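PDB 6RBN: Afp1 from Serratia entomophila, which probably builds the inner tube of a contractile injection system, its copies packing side by side and stacking inside the Afp2 sheath. Local coordinates for residues V89-I94 with N114-S119; R18-L23 with M95-N100; Q27-S32 with L66-F71; N39-E44 with Q58-N63. All blocks are in the same frame, centred on the assembly; numbering follows the deposited sequence.

Interaction 1: V89-I94 with N114-S119; sequences VEKKDI and NAFPTS
Phe116 packs against Val89 and Lys91, two side chains that embrace it in different ways. Phe116 CB rests against both methyls of Val89; Val89 CG2 stands 3.7 Å from it, and the two side chains cross at about a right angle. The same CG2 also touches Pro117 CD, at 4.0 Å, so the forked valine serves two partners. A chi1 of 65° sets the phenylalanine ring between backbone N and carbonyl carbon, where Lys91, extended beyond CG, runs alongside it in the same direction, its CE 3.7 Å from Phe116 CD1. A long aliphatic chain with a polar end suits this place: CE approaches the CD1-CE1 side of the ring obliquely, while NZ bonds to the backbone O of Lys54 of a second subunit. Lys92 and Ala115 form a hydrogen-bonded antiparallel pair, with Lys92 N to Ala115 O at 2.9 Å and Ala115 N to Lys92 O at 2.7 Å. Ala115, with a single methyl, accepts Ile94 CG1 at 3.7 Å from its CB. Around this junction of strands 92-99 and 109-121, Ile94 leans on Val21 and Leu23 of strand 19-23, Ala115 and Phe116 touch strand 134-140, and Pro117 rests on Trp80 of helix 78-81.

Interaction 2: R18-L23 with M95-N100; sequences RFIVTL and MISLTN
Ile20 and Ser97 exchange two backbone hydrogen bonds, from Ser97 N to Ile20 O at 3.0 Å and from Ile20 N to Ser97 O at 3.1 Å, and Thr22 and Met95 repeat the pattern, with Thr22 N 2.9 Å from Met95 O. Farther along, the bond from Thr99 N to Arg18 O is weak. This is a regular antiparallel ladder, in which the non-hydrogen-bonded pairs Phe19-Leu98 and Val21-Ile96 alternate with the bonded ones. Ser97 O is gripped twice, because the hydroxyl of Thr99 also donates to it, OG1 to O 2.6 Å, approaching from above the carbonyl plane. Threonine suits this place: its short hydroxyl turns back to its own strand, and the same OG1 lies 3.6 Å from Ile20 CG1, the two side chains crossing at about a right angle. Arg18 carries its CG opposite its backbone N (chi1 -172°) and bends twice beyond it; CG passes 3.4 Å from Asn100 O, and NH1 goes on to a salt bridge with Glu101. On the face of Phe19, Val21, Ile96 and Leu98 the side-chain contacts across the strands centre on Ile96. Val21 and Ile96 lie side by side, CG2 to CG1 3.9 Å, and Val21 CG2 also meets the edge of the Phe19 ring. Phe125 of a fourth subunit packs on Ile96 and Leu98, whereas Thr22 and Met95, on the other face, touch Afp2. Within the sheet, strand 26-27 flanks strand 19-23, and strand 109-121 flanks strand 92-99.

Interaction 3: Q27-S32 with L66-F71; sequences QVPFTS and LSKGVF
The Phe30 ring lies between Leu66 and Lys68. Over one face sits Leu66 CB, 4.1 Å from the ring centroid in a CH-pi contact, with Leu66 CD1 above the same ring nearer its rim. Lys68 passes over the opposite face; its NZ is 5.9 Å from the Phe30 centroid, at most a weak cation-pi attraction, so the lysine contributes mainly through its methylenes. At the ring edge, near its plane, lies Ser67 O, 3.7 Å from Phe30 CD1. The bend of Lys68 at chi3 (-70°) carries its end past Pro29 O, 3.4 Å from CE, to Val28 CG1, 3.4 Å from NZ. Ser67 O accepts from two successive amides, strongly from Thr31 N at 2.8 Å and weakly from Ser32 N at 3.3 Å. Two N-H groups on one carbonyl, with Thr31 in a helix-like backbone conformation, have the geometry of a classic beta bulge. Small serines suit the adjoining pair, where Ser67 OG lies close beside Ser32 CB. Tyr45 of a third subunit packs on Lys68, and Ser32 continues the sheet into a fourth subunit. Within the chain, Phe30 rests on Val21 and Leu23 of strand 19-23, while Leu66 leans on Ile137 and Leu139 of strand 134-140.

Interaction 4: N39-E44 with Q58-N63; sequences NFDTIE and QRQAPN
At the root of the beta-hairpin formed by strands 38-46 and 52-56, Phe40 meets Arg59 where the two arms of chain draw together. Arg59 CB lies over one face of the Phe40 ring, 4.0 Å from the centroid and displaced toward the rim, a CH-pi contact. Setting CG between backbone N and carbonyl carbon (chi1 54°) sends the chain out past the CE1-CZ rim, Arg59 CD ending 4.1 Å from Phe40 CZ. The guanidinium does not stack: its plane stands 62° from that of the ring. The aliphatic start of the arginine, CB above all, suits the flat apolar ring, while the charged end is carried beyond it. Asn39 O receives a weak hydrogen bond from Gln60 N at 3.3 Å and a CA-H...O contact from Arg59 CA, also at 3.3 Å. Paired strands take over from here, Asp41 bonding through its backbone to Gly57 and Ile43 to Met55. The hairpin projects away from the main sheet and engages neighbours in the tube: Asn39 joins a beta ladder with a strand of a fourth subunit, Phe40 packs on Ile81 of that subunit, and Gln58 touches Arg46 of a second. On the surface of the contact, the Asp41 carboxylate lies beside the Gln60 amide, their planes 24° apart. Asp41 OD2 also comes within 3.4 Å of Gln58 O; both are acceptors, so this approach offers no bond, and a charged side chain suits the place chiefly because solvent can reach it.

Overall arrangement
Interactions 1, 2 and 3 belong to one curled antiparallel sheet, whereas interaction 4 lies on the projecting hairpin. Interactions 1 and 2 share strand 92-99; their centres are about 17 Å apart, and they join where Ile94 CD1 packs 3.7 Å from Leu23 CG. Interaction 3 is closer to interaction 2, with centres about 12 Å apart, linked by a probable hydrogen bond of 3.0 Å between Val21 O and Val28 N. Interactions 3 and 4 lie on opposite sides of the chain's centre, their centres about 29 Å apart. Between subunits, Asn39 of interaction 4 packs on Ser119 of interaction 1 in a neighbouring copy, both within antiparallel ladders that carry the sheet across the interface.

Interaction 1: V89-I94 with N114-S119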
loop_
_atom_site.group_PDB
_atom_site.type_symbol
_atom_site.label_atom_id
_atom_site.label_comp_id
_atom_site.label_asym_id
_atom_site.label_seq_id
_atom_site.Cartn_x
_atom_site.Cartn_y
_atom_site.Cartn_z
ATOM N N VAL A 89 -42.290 41.018 -29.660
ATOM C CA VAL A 89 -41.860 39.684 -29.279
ATOM C C VAL A 89 -43.078 38.934 -28.761
ATOM O O VAL A 89 -43.943 39.503 -28.094
ATOM C CB VAL A 89 -40.700 39.758 -28.249
ATOM C CG1 VAL A 89 -41.088 40.567 -27.026
ATOM C CG2 VAL A 89 -40.224 38.372 -27.841
ATOM N N GLU A 90 -43.181 37.662 -29.134
ATOM C CA GLU A 90 -44.199 36.786 -28.567
ATOM C C GLU A 90 -43.798 36.496 -27.131
ATOM O O GLU A 90 -42.926 35.666 -26.875
ATOM C CB GLU A 90 -44.326 35.503 -29.378
ATOM C CG GLU A 90 -44.842 35.704 -30.789
ATOM C CD GLU A 90 -46.295 36.134 -30.834
ATOM O OE1 GLU A 90 -47.073 35.708 -29.956
ATOM O OE2 GLU A 90 -46.661 36.897 -31.754
ATOM N N LYS A 91 -44.416 37.195 -26.188
ATOM C CA LYS A 91 -44.134 36.961 -24.783
ATOM C C LYS A 91 -44.857 35.712 -24.307
ATOM O O LYS A 91 -46.031 35.498 -24.613
ATOM C CB LYS A 91 -44.549 38.165 -23.943
ATOM C CG LYS A 91 -43.693 39.388 -24.169
ATOM C CD LYS A 91 -44.078 40.510 -23.234
ATOM C CE LYS A 91 -43.202 41.722 -23.451
ATOM N NZ LYS A 91 -43.552 42.820 -22.521
ATOM N N LYS A 92 -44.143 34.884 -23.551
ATOM C CA LYS A 92 -44.643 33.600 -23.099
ATOM C C LYS A 92 -44.634 33.553 -21.581
ATOM O O LYS A 92 -43.902 34.297 -20.924
ATOM C CB LYS A 92 -43.801 32.449 -23.650
ATOM C CG LYS A 92 -43.930 32.228 -25.139
ATOM C CD LYS A 92 -43.035 31.099 -25.581
ATOM C CE LYS A 92 -43.294 30.708 -27.019
ATOM N NZ LYS A 92 -42.928 31.776 -27.977
ATOM N N ASP A 93 -45.455 32.668 -21.029
ATOM C CA ASP A 93 -45.497 32.425 -19.594
ATOM C C ASP A 93 -44.816 31.103 -19.261
ATOM O O ASP A 93 -45.116 30.070 -19.866
ATOM C CB ASP A 93 -46.938 32.449 -19.083
ATOM C CG ASP A 93 -47.885 31.650 -19.945
ATOM O OD1 ASP A 93 -47.466 31.190 -21.027
ATOM O OD2 ASP A 93 -49.058 31.487 -19.545
ATOM N N ILE A 94 -43.895 31.144 -18.301
ATOM C CA ILE A 94 -43.040 30.011 -17.968
ATOM C C ILE A 94 -43.535 29.399 -16.667
ATOM O O ILE A 94 -43.866 30.119 -15.720
ATOM C CB ILE A 94 -41.569 30.451 -17.835
ATOM C CG1 ILE A 94 -41.150 31.331 -19.009
ATOM C CG2 ILE A 94 -40.648 29.253 -17.747
ATOM C CD1 ILE A 94 -41.242 30.671 -20.339
ATOM N N ASN A 114 -44.809 37.124 -17.973
ATOM C CA ASN A 114 -44.583 37.544 -19.362
ATOM C C ASN A 114 -43.083 37.554 -19.618
ATOM O O ASN A 114 -42.418 38.573 -19.422
ATOM C CB ASN A 114 -45.199 38.905 -19.648
ATOM C CG ASN A 114 -46.700 38.857 -19.748
ATOM O OD1 ASN A 114 -47.266 37.935 -20.329
ATOM N ND2 ASN A 114 -47.360 39.863 -19.194
ATOM N N ALA A 115 -42.559 36.428 -20.079
ATOM C CA ALA A 115 -41.136 36.289 -20.331
ATOM C C ALA A 115 -40.848 36.432 -21.817
ATOM O O ALA A 115 -41.611 35.954 -22.656
ATOM C CB ALA A 115 -40.625 34.943 -19.822
ATOM N N PHE A 116 -39.743 37.100 -22.134
ATOM C CA PHE A 116 -39.279 37.238 -23.504
ATOM C C PHE A 116 -37.760 37.193 -23.483
ATOM O O PHE A 116 -37.151 37.615 -22.495
ATOM C CB PHE A 116 -39.801 38.535 -24.152
ATOM C CG PHE A 116 -39.297 39.804 -23.523
ATOM C CD1 PHE A 116 -39.955 40.364 -22.444
ATOM C CD2 PHE A 116 -38.207 40.472 -24.056
ATOM C CE1 PHE A 116 -39.505 41.533 -21.880
ATOM C CE2 PHE A 116 -37.757 41.637 -23.492
ATOM C CZ PHE A 116 -38.409 42.169 -22.408
ATOM N N PRO A 117 -37.122 36.675 -24.531
ATOM C CA PRO A 117 -35.667 36.508 -24.488
ATOM C C PRO A 117 -34.922 37.811 -24.704
ATOM O O PRO A 117 -35.307 38.652 -25.518
ATOM C CB PRO A 117 -35.396 35.528 -25.633
ATOM C CG PRO A 117 -36.497 35.749 -26.570
ATOM C CD PRO A 117 -37.696 36.059 -25.741
ATOM N N THR A 118 -33.837 37.972 -23.954
ATOM C CA THR A 118 -32.928 39.086 -24.148
ATOM C C THR A 118 -31.540 38.661 -24.594
ATOM O O THR A 118 -30.799 39.497 -25.114
ATOM C CB THR A 118 -32.804 39.920 -22.864
ATOM O OG1 THR A 118 -32.272 39.106 -21.815
ATOM C CG2 THR A 118 -34.151 40.452 -22.440
ATOM N N SER A 119 -31.169 37.395 -24.419
ATOM C CA SER A 119 -29.865 36.927 -24.863
ATOM C C SER A 119 -29.934 35.435 -25.140
ATOM O O SER A 119 -30.787 34.728 -24.608
ATOM C CB SER A 119 -28.778 37.222 -23.830
ATOM O OG SER A 119 -28.931 36.410 -22.688
#

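Interaction 2: R18-L23 with M95-N100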
loop_
_atom_site.group_PDB
_atom_site.type_symbol
_atom_site.label_atom_id
_atom_site.label_comp_id
_atom_site.label_asym_id
_atom_site.label_seq_id
_atom_site.Cartn_x
_atom_site.Cartn_y
_atom_site.Cartn_z
ATOM N N ARG A 18 -35.156 17.542 -10.155
ATOM C CA ARG A 18 -36.316 17.092 -10.917
ATOM C C ARG A 18 -37.235 18.277 -11.149
ATOM O O ARG A 18 -37.860 18.774 -10.208
ATOM C CB ARG A 18 -37.061 15.991 -10.182
ATOM C CG ARG A 18 -38.145 15.365 -11.011
ATOM C CD ARG A 18 -37.469 14.641 -12.127
ATOM N NE ARG A 18 -36.740 13.490 -11.626
ATOM C CZ ARG A 18 -35.642 13.006 -12.187
ATOM N NH1 ARG A 18 -35.043 11.941 -11.679
ATOM N NH2 ARG A 18 -35.103 13.633 -13.215
ATOM N N PHE A 19 -37.339 18.714 -12.400
ATOM C CA PHE A 19 -38.148 19.875 -12.717
ATOM C C PHE A 19 -38.572 19.811 -14.173
ATOM O O PHE A 19 -37.799 19.407 -15.041
ATOM C CB PHE A 19 -37.399 21.186 -12.414
ATOM C CG PHE A 19 -36.143 21.384 -13.218
ATOM C CD1 PHE A 19 -34.938 20.860 -12.785
ATOM C CD2 PHE A 19 -36.157 22.143 -14.377
ATOM C CE1 PHE A 19 -33.792 21.049 -13.512
ATOM C CE2 PHE A 19 -35.012 22.335 -15.104
ATOM C CZ PHE A 19 -33.830 21.790 -14.670
ATOM N N ILE A 20 -39.808 20.213 -14.433
ATOM C CA ILE A 20 -40.292 20.359 -15.796
ATOM C C ILE A 20 -40.510 21.839 -16.066
ATOM O O ILE A 20 -40.842 22.614 -15.165
ATOM C CB ILE A 20 -41.577 19.542 -16.058
ATOM C CG1 ILE A 20 -42.696 19.947 -15.105
ATOM C CG2 ILE A 20 -41.294 18.062 -15.932
ATOM C CD1 ILE A 20 -44.025 19.349 -15.456
ATOM N N VAL A 21 -40.280 22.238 -17.311
ATOM C CA VAL A 21 -40.383 23.630 -17.724
ATOM C C VAL A 21 -41.407 23.696 -18.844
ATOM O O VAL A 21 -41.132 23.276 -19.974
ATOM C CB VAL A 21 -39.035 24.206 -18.171
ATOM C CG1 VAL A 21 -39.208 25.624 -18.669
ATOM C CG2 VAL A 21 -38.035 24.177 -17.037
ATOM N N THR A 22 -42.594 24.201 -18.532
ATOM C CA THR A 22 -43.622 24.449 -19.534
ATOM C C THR A 22 -43.419 25.861 -20.065
ATOM O O THR A 22 -43.674 26.839 -19.358
ATOM C CB THR A 22 -45.016 24.276 -18.944
ATOM O OG1 THR A 22 -45.157 22.944 -18.437
ATOM C CG2 THR A 22 -46.063 24.509 -20.006
ATOM N N LEU A 23 -42.963 25.966 -21.302
ATOM C CA LEU A 23 -42.546 27.231 -21.897
ATOM C C LEU A 23 -43.626 27.651 -22.889
ATOM O O LEU A 23 -43.617 27.249 -24.050
ATOM C CB LEU A 23 -41.170 27.076 -22.541
ATOM C CG LEU A 23 -40.399 28.297 -23.027
ATOM C CD1 LEU A 23 -38.936 28.101 -22.731
ATOM C CD2 LEU A 23 -40.592 28.513 -24.507
ATOM N N MET A 95 -43.585 28.071 -16.614
ATOM C CA MET A 95 -43.869 27.356 -15.378
ATOM C C MET A 95 -42.749 26.366 -15.120
ATOM O O MET A 95 -42.466 25.518 -15.967
ATOM C CB MET A 95 -45.192 26.605 -15.451
ATOM C CG MET A 95 -45.609 26.015 -14.126
ATOM S SD MET A 95 -47.018 24.926 -14.309
ATOM C CE MET A 95 -48.223 26.102 -14.865
ATOM N N ILE A 96 -42.119 26.463 -13.954
ATOM C CA ILE A 96 -41.074 25.534 -13.547
ATOM C C ILE A 96 -41.583 24.802 -12.315
ATOM O O ILE A 96 -41.747 25.407 -11.250
ATOM C CB ILE A 96 -39.745 26.243 -13.267
ATOM C CG1 ILE A 96 -39.242 26.920 -14.537
ATOM C CG2 ILE A 96 -38.719 25.257 -12.775
ATOM C CD1 ILE A 96 -38.065 27.819 -14.321
ATOM N N SER A 97 -41.827 23.504 -12.455
ATOM C CA SER A 97 -42.512 22.710 -11.447
ATOM C C SER A 97 -41.565 21.667 -10.874
ATOM O O SER A 97 -41.038 20.842 -11.620
ATOM C CB SER A 97 -43.723 22.001 -12.055
ATOM O OG SER A 97 -44.635 22.914 -12.627
ATOM N N LEU A 98 -41.367 21.687 -9.557
ATOM C CA LEU A 98 -40.714 20.564 -8.893
ATOM C C LEU A 98 -41.631 19.353 -8.952
ATOM O O LEU A 98 -42.797 19.427 -8.555
ATOM C CB LEU A 98 -40.357 20.905 -7.450
ATOM C CG LEU A 98 -39.177 21.855 -7.276
ATOM C CD1 LEU A 98 -38.989 22.201 -5.823
ATOM C CD2 LEU A 98 -37.936 21.202 -7.821
ATOM N N THR A 99 -41.106 18.243 -9.448
ATOM C CA THR A 99 -41.933 17.167 -9.957
ATOM C C THR A 99 -41.586 15.875 -9.222
ATOM O O THR A 99 -40.518 15.743 -8.621
ATOM C CB THR A 99 -41.718 17.039 -11.480
ATOM O OG1 THR A 99 -41.696 18.352 -12.046
ATOM C CG2 THR A 99 -42.861 16.322 -12.170
ATOM N N ASN A 100 -42.524 14.931 -9.256
ATOM C CA ASN A 100 -42.323 13.552 -8.845
ATOM C C ASN A 100 -41.285 12.879 -9.756
ATOM O O ASN A 100 -40.919 13.399 -10.815
ATOM C CB ASN A 100 -43.665 12.823 -8.904
ATOM C CG ASN A 100 -43.686 11.550 -8.109
ATOM O OD1 ASN A 100 -42.686 11.159 -7.510
ATOM N ND2 ASN A 100 -44.836 10.890 -8.091
#

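Interaction 3: Q27-S32 with L66-F71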
loop_
_atom_site.group_PDB
_atom_site.type_symbol
_atom_site.label_atom_id
_atom_site.label_comp_id
_atom_site.label_asym_id
_atom_site.label_seq_id
_atom_site.Cartn_x
_atom_site.Cartn_y
_atom_site.Cartn_z
ATOM N N GLN A 27 -43.769 21.913 -23.394
ATOM C CA GLN A 27 -42.730 21.601 -22.429
ATOM C C GLN A 27 -41.408 21.392 -23.148
ATOM O O GLN A 27 -41.320 20.620 -24.105
ATOM C CB GLN A 27 -43.083 20.361 -21.611
ATOM C CG GLN A 27 -44.245 20.568 -20.671
ATOM C CD GLN A 27 -44.515 19.356 -19.813
ATOM O OE1 GLN A 27 -43.847 18.331 -19.938
ATOM N NE2 GLN A 27 -45.501 19.464 -18.932
ATOM N N VAL A 28 -40.382 22.095 -22.680
ATOM C CA VAL A 28 -39.056 22.033 -23.279
ATOM C C VAL A 28 -38.094 21.519 -22.213
ATOM O O VAL A 28 -38.113 22.015 -21.079
ATOM C CB VAL A 28 -38.625 23.405 -23.821
ATOM C CG1 VAL A 28 -37.227 23.343 -24.392
ATOM C CG2 VAL A 28 -39.604 23.893 -24.871
ATOM N N PRO A 29 -37.266 20.519 -22.509
ATOM C CA PRO A 29 -36.339 19.999 -21.497
ATOM C C PRO A 29 -35.154 20.935 -21.299
ATOM O O PRO A 29 -34.465 21.293 -22.255
ATOM C CB PRO A 29 -35.887 18.661 -22.088
ATOM C CG PRO A 29 -36.925 18.317 -23.096
ATOM C CD PRO A 29 -37.355 19.622 -23.670
ATOM N N PHE A 30 -34.912 21.317 -20.050
ATOM C CA PHE A 30 -33.794 22.178 -19.699
ATOM C C PHE A 30 -32.907 21.501 -18.665
ATOM O O PHE A 30 -33.326 20.585 -17.956
ATOM C CB PHE A 30 -34.275 23.530 -19.166
ATOM C CG PHE A 30 -34.835 24.428 -20.220
ATOM C CD1 PHE A 30 -33.998 25.183 -21.014
ATOM C CD2 PHE A 30 -36.196 24.513 -20.425
ATOM C CE1 PHE A 30 -34.507 26.009 -21.988
ATOM C CE2 PHE A 30 -36.709 25.340 -21.397
ATOM C CZ PHE A 30 -35.863 26.085 -22.178
ATOM N N THR A 31 -31.666 21.973 -18.589
ATOM C CA THR A 31 -30.688 21.472 -17.636
ATOM C C THR A 31 -30.679 22.299 -16.358
ATOM O O THR A 31 -30.673 21.749 -15.255
ATOM C CB THR A 31 -29.298 21.478 -18.267
ATOM O OG1 THR A 31 -29.336 20.725 -19.478
ATOM C CG2 THR A 31 -28.284 20.847 -17.337
ATOM N N SER A 32 -30.673 23.620 -16.497
ATOM C CA SER A 32 -30.627 24.523 -15.362
ATOM C C SER A 32 -31.758 25.533 -15.463
ATOM O O SER A 32 -32.315 25.766 -16.536
ATOM C CB SER A 32 -29.286 25.253 -15.278
ATOM O OG SER A 32 -28.222 24.345 -15.071
ATOM N N LEU A 66 -32.279 30.163 -18.293
ATOM C CA LEU A 66 -32.548 28.783 -18.669
ATOM C C LEU A 66 -31.422 28.302 -19.569
ATOM O O LEU A 66 -30.910 29.068 -20.389
ATOM C CB LEU A 66 -33.884 28.655 -19.400
ATOM C CG LEU A 66 -35.173 28.993 -18.658
ATOM C CD1 LEU A 66 -36.348 28.926 -19.605
ATOM C CD2 LEU A 66 -35.379 28.051 -17.509
ATOM N N SER A 67 -31.027 27.042 -19.423
ATOM C CA SER A 67 -29.967 26.505 -20.263
ATOM C C SER A 67 -30.264 25.060 -20.623
ATOM O O SER A 67 -30.621 24.263 -19.753
ATOM C CB SER A 67 -28.605 26.607 -19.576
ATOM O OG SER A 67 -28.539 25.755 -18.456
ATOM N N LYS A 68 -30.114 24.730 -21.903
ATOM C CA LYS A 68 -30.312 23.377 -22.394
ATOM C C LYS A 68 -29.255 23.074 -23.443
ATOM O O LYS A 68 -28.477 23.943 -23.838
ATOM C CB LYS A 68 -31.709 23.184 -22.983
ATOM C CG LYS A 68 -31.954 23.971 -24.246
ATOM C CD LYS A 68 -33.318 23.659 -24.802
ATOM C CE LYS A 68 -33.330 22.248 -25.351
ATOM N NZ LYS A 68 -34.603 21.906 -26.022
ATOM N N GLY A 69 -29.243 21.830 -23.910
ATOM C CA GLY A 69 -28.261 21.400 -24.878
ATOM C C GLY A 69 -28.688 21.649 -26.308
ATOM O O GLY A 69 -29.834 21.981 -26.596
ATOM N N VAL A 70 -27.735 21.482 -27.218
ATOM C CA VAL A 70 -27.976 21.654 -28.646
ATOM C C VAL A 70 -28.255 20.285 -29.253
ATOM O O VAL A 70 -27.447 19.362 -29.118
ATOM C CB VAL A 70 -26.787 22.336 -29.335
ATOM C CG1 VAL A 70 -27.004 22.407 -30.829
ATOM C CG2 VAL A 70 -26.585 23.718 -28.773
ATOM N N PHE A 71 -29.384 20.162 -29.930
ATOM C CA PHE A 71 -29.904 18.925 -30.483
ATOM C C PHE A 71 -29.927 18.999 -32.006
ATOM O O PHE A 71 -29.948 20.094 -32.576
ATOM C CB PHE A 71 -31.311 18.678 -29.919
ATOM C CG PHE A 71 -31.308 18.259 -28.485
ATOM C CD1 PHE A 71 -31.200 16.925 -28.145
ATOM C CD2 PHE A 71 -31.362 19.201 -27.472
ATOM C CE1 PHE A 71 -31.189 16.537 -26.826
ATOM C CE2 PHE A 71 -31.340 18.816 -26.151
ATOM C CZ PHE A 71 -31.252 17.484 -25.827
#

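Interaction 4: N39-E44 with Q58-N63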
loop_
_atom_site.group_PDB
_atom_site.type_symbol
_atom_site.label_atom_id
_atom_site.label_comp_id
_atom_site.label_asym_id
_atom_site.label_seq_id
_atom_site.Cartn_x
_atom_site.Cartn_y
_atom_site.Cartn_z
ATOM N N ASN A 39 -37.706 40.269 -5.546
ATOM C CA ASN A 39 -36.890 41.301 -4.924
ATOM C C ASN A 39 -37.675 42.599 -4.817
ATOM O O ASN A 39 -38.413 42.961 -5.733
ATOM C CB ASN A 39 -35.618 41.548 -5.730
ATOM C CG ASN A 39 -34.667 40.380 -5.695
ATOM O OD1 ASN A 39 -34.452 39.770 -4.654
ATOM N ND2 ASN A 39 -34.087 40.059 -6.842
ATOM N N PHE A 40 -37.500 43.303 -3.702
ATOM C CA PHE A 40 -38.104 44.604 -3.470
ATOM C C PHE A 40 -37.025 45.656 -3.261
ATOM O O PHE A 40 -35.879 45.346 -2.928
ATOM C CB PHE A 40 -39.023 44.592 -2.243
ATOM C CG PHE A 40 -40.340 43.922 -2.472
ATOM C CD1 PHE A 40 -41.412 44.638 -2.964
ATOM C CD2 PHE A 40 -40.504 42.577 -2.206
ATOM C CE1 PHE A 40 -42.630 44.028 -3.174
ATOM C CE2 PHE A 40 -41.718 41.961 -2.418
ATOM C CZ PHE A 40 -42.780 42.687 -2.904
ATOM N N ASP A 41 -37.408 46.910 -3.463
ATOM C CA ASP A 41 -36.586 48.040 -3.068
ATOM C C ASP A 41 -36.989 48.502 -1.672
ATOM O O ASP A 41 -37.963 48.024 -1.092
ATOM C CB ASP A 41 -36.714 49.177 -4.076
ATOM C CG ASP A 41 -36.067 48.852 -5.403
ATOM O OD1 ASP A 41 -35.078 48.093 -5.414
ATOM O OD2 ASP A 41 -36.547 49.352 -6.439
ATOM N N THR A 42 -36.229 49.445 -1.127
ATOM C CA THR A 42 -36.444 49.907 0.237
ATOM C C THR A 42 -36.488 51.427 0.261
ATOM O O THR A 42 -35.574 52.085 -0.245
ATOM C CB THR A 42 -35.350 49.386 1.170
ATOM O OG1 THR A 42 -35.324 47.957 1.115
ATOM C CG2 THR A 42 -35.621 49.805 2.599
ATOM N N ILE A 43 -37.552 51.976 0.840
ATOM C CA ILE A 43 -37.733 53.412 0.998
ATOM C C ILE A 43 -37.553 53.742 2.471
ATOM O O ILE A 43 -38.167 53.104 3.332
ATOM C CB ILE A 43 -39.117 53.859 0.496
ATOM C CG1 ILE A 43 -39.288 53.514 -0.978
ATOM C CG2 ILE A 43 -39.305 55.345 0.685
ATOM C CD1 ILE A 43 -40.698 53.682 -1.468
ATOM N N GLU A 44 -36.709 54.727 2.763
ATOM C CA GLU A 44 -36.396 55.098 4.133
ATOM C C GLU A 44 -36.663 56.578 4.353
ATOM O O GLU A 44 -36.590 57.385 3.422
ATOM C CB GLU A 44 -34.945 54.779 4.478
ATOM C CG GLU A 44 -34.641 53.302 4.499
ATOM C CD GLU A 44 -33.196 53.007 4.823
ATOM O OE1 GLU A 44 -32.395 53.960 4.918
ATOM O OE2 GLU A 44 -32.858 51.818 4.982
ATOM N N GLN A 58 -41.012 49.341 -4.583
ATOM C CA GLN A 58 -41.655 48.631 -5.676
ATOM C C GLN A 58 -40.761 47.501 -6.161
ATOM O O GLN A 58 -39.541 47.653 -6.254
ATOM C CB GLN A 58 -42.010 49.590 -6.813
ATOM C CG GLN A 58 -40.872 50.426 -7.349
ATOM C CD GLN A 58 -41.340 51.407 -8.395
ATOM O OE1 GLN A 58 -42.501 51.398 -8.790
ATOM N NE2 GLN A 58 -40.443 52.271 -8.837
ATOM N N ARG A 59 -41.375 46.355 -6.433
ATOM C CA ARG A 59 -40.625 45.163 -6.790
ATOM C C ARG A 59 -40.108 45.254 -8.218
ATOM O O ARG A 59 -40.821 45.679 -9.129
ATOM C CB ARG A 59 -41.489 43.917 -6.589
ATOM C CG ARG A 59 -42.821 43.919 -7.302
ATOM C CD ARG A 59 -43.636 42.688 -6.947
ATOM N NE ARG A 59 -43.066 41.468 -7.502
ATOM C CZ ARG A 59 -43.434 40.243 -7.141
ATOM N NH1 ARG A 59 -42.866 39.186 -7.706
ATOM N NH2 ARG A 59 -44.371 40.072 -6.219
ATOM N N GLN A 60 -38.843 44.888 -8.402
ATOM C CA GLN A 60 -38.241 45.000 -9.718
ATOM C C GLN A 60 -38.341 43.691 -10.490
ATOM O O GLN A 60 -38.790 42.665 -9.981
ATOM C CB GLN A 60 -36.786 45.460 -9.628
ATOM C CG GLN A 60 -35.835 44.539 -8.909
ATOM C CD GLN A 60 -35.663 44.931 -7.466
ATOM O OE1 GLN A 60 -36.496 45.629 -6.903
ATOM N NE2 GLN A 60 -34.549 44.526 -6.871
ATOM N N ALA A 61 -37.910 43.754 -11.742
ATOM C CA ALA A 61 -38.153 42.679 -12.684
ATOM C C ALA A 61 -37.223 41.499 -12.417
ATOM O O ALA A 61 -36.063 41.694 -12.043
ATOM C CB ALA A 61 -37.945 43.171 -14.108
ATOM N N PRO A 62 -37.700 40.275 -12.595
ATOM C CA PRO A 62 -36.817 39.114 -12.491
ATOM C C PRO A 62 -36.049 38.870 -13.780
ATOM O O PRO A 62 -36.539 39.109 -14.884
ATOM C CB PRO A 62 -37.789 37.967 -12.201
ATOM C CG PRO A 62 -39.055 38.405 -12.806
ATOM C CD PRO A 62 -39.117 39.885 -12.645
ATOM N N ASN A 63 -34.820 38.392 -13.616
ATOM C CA ASN A 63 -33.962 37.994 -14.726
ATOM C C ASN A 63 -33.710 36.500 -14.597
ATOM O O ASN A 63 -33.047 36.056 -13.656
ATOM C CB ASN A 63 -32.656 38.782 -14.727
ATOM C CG ASN A 63 -32.870 40.249 -15.010
ATOM O OD1 ASN A 63 -32.645 41.102 -14.151
ATOM N ND2 ASN A 63 -33.307 40.555 -16.222
#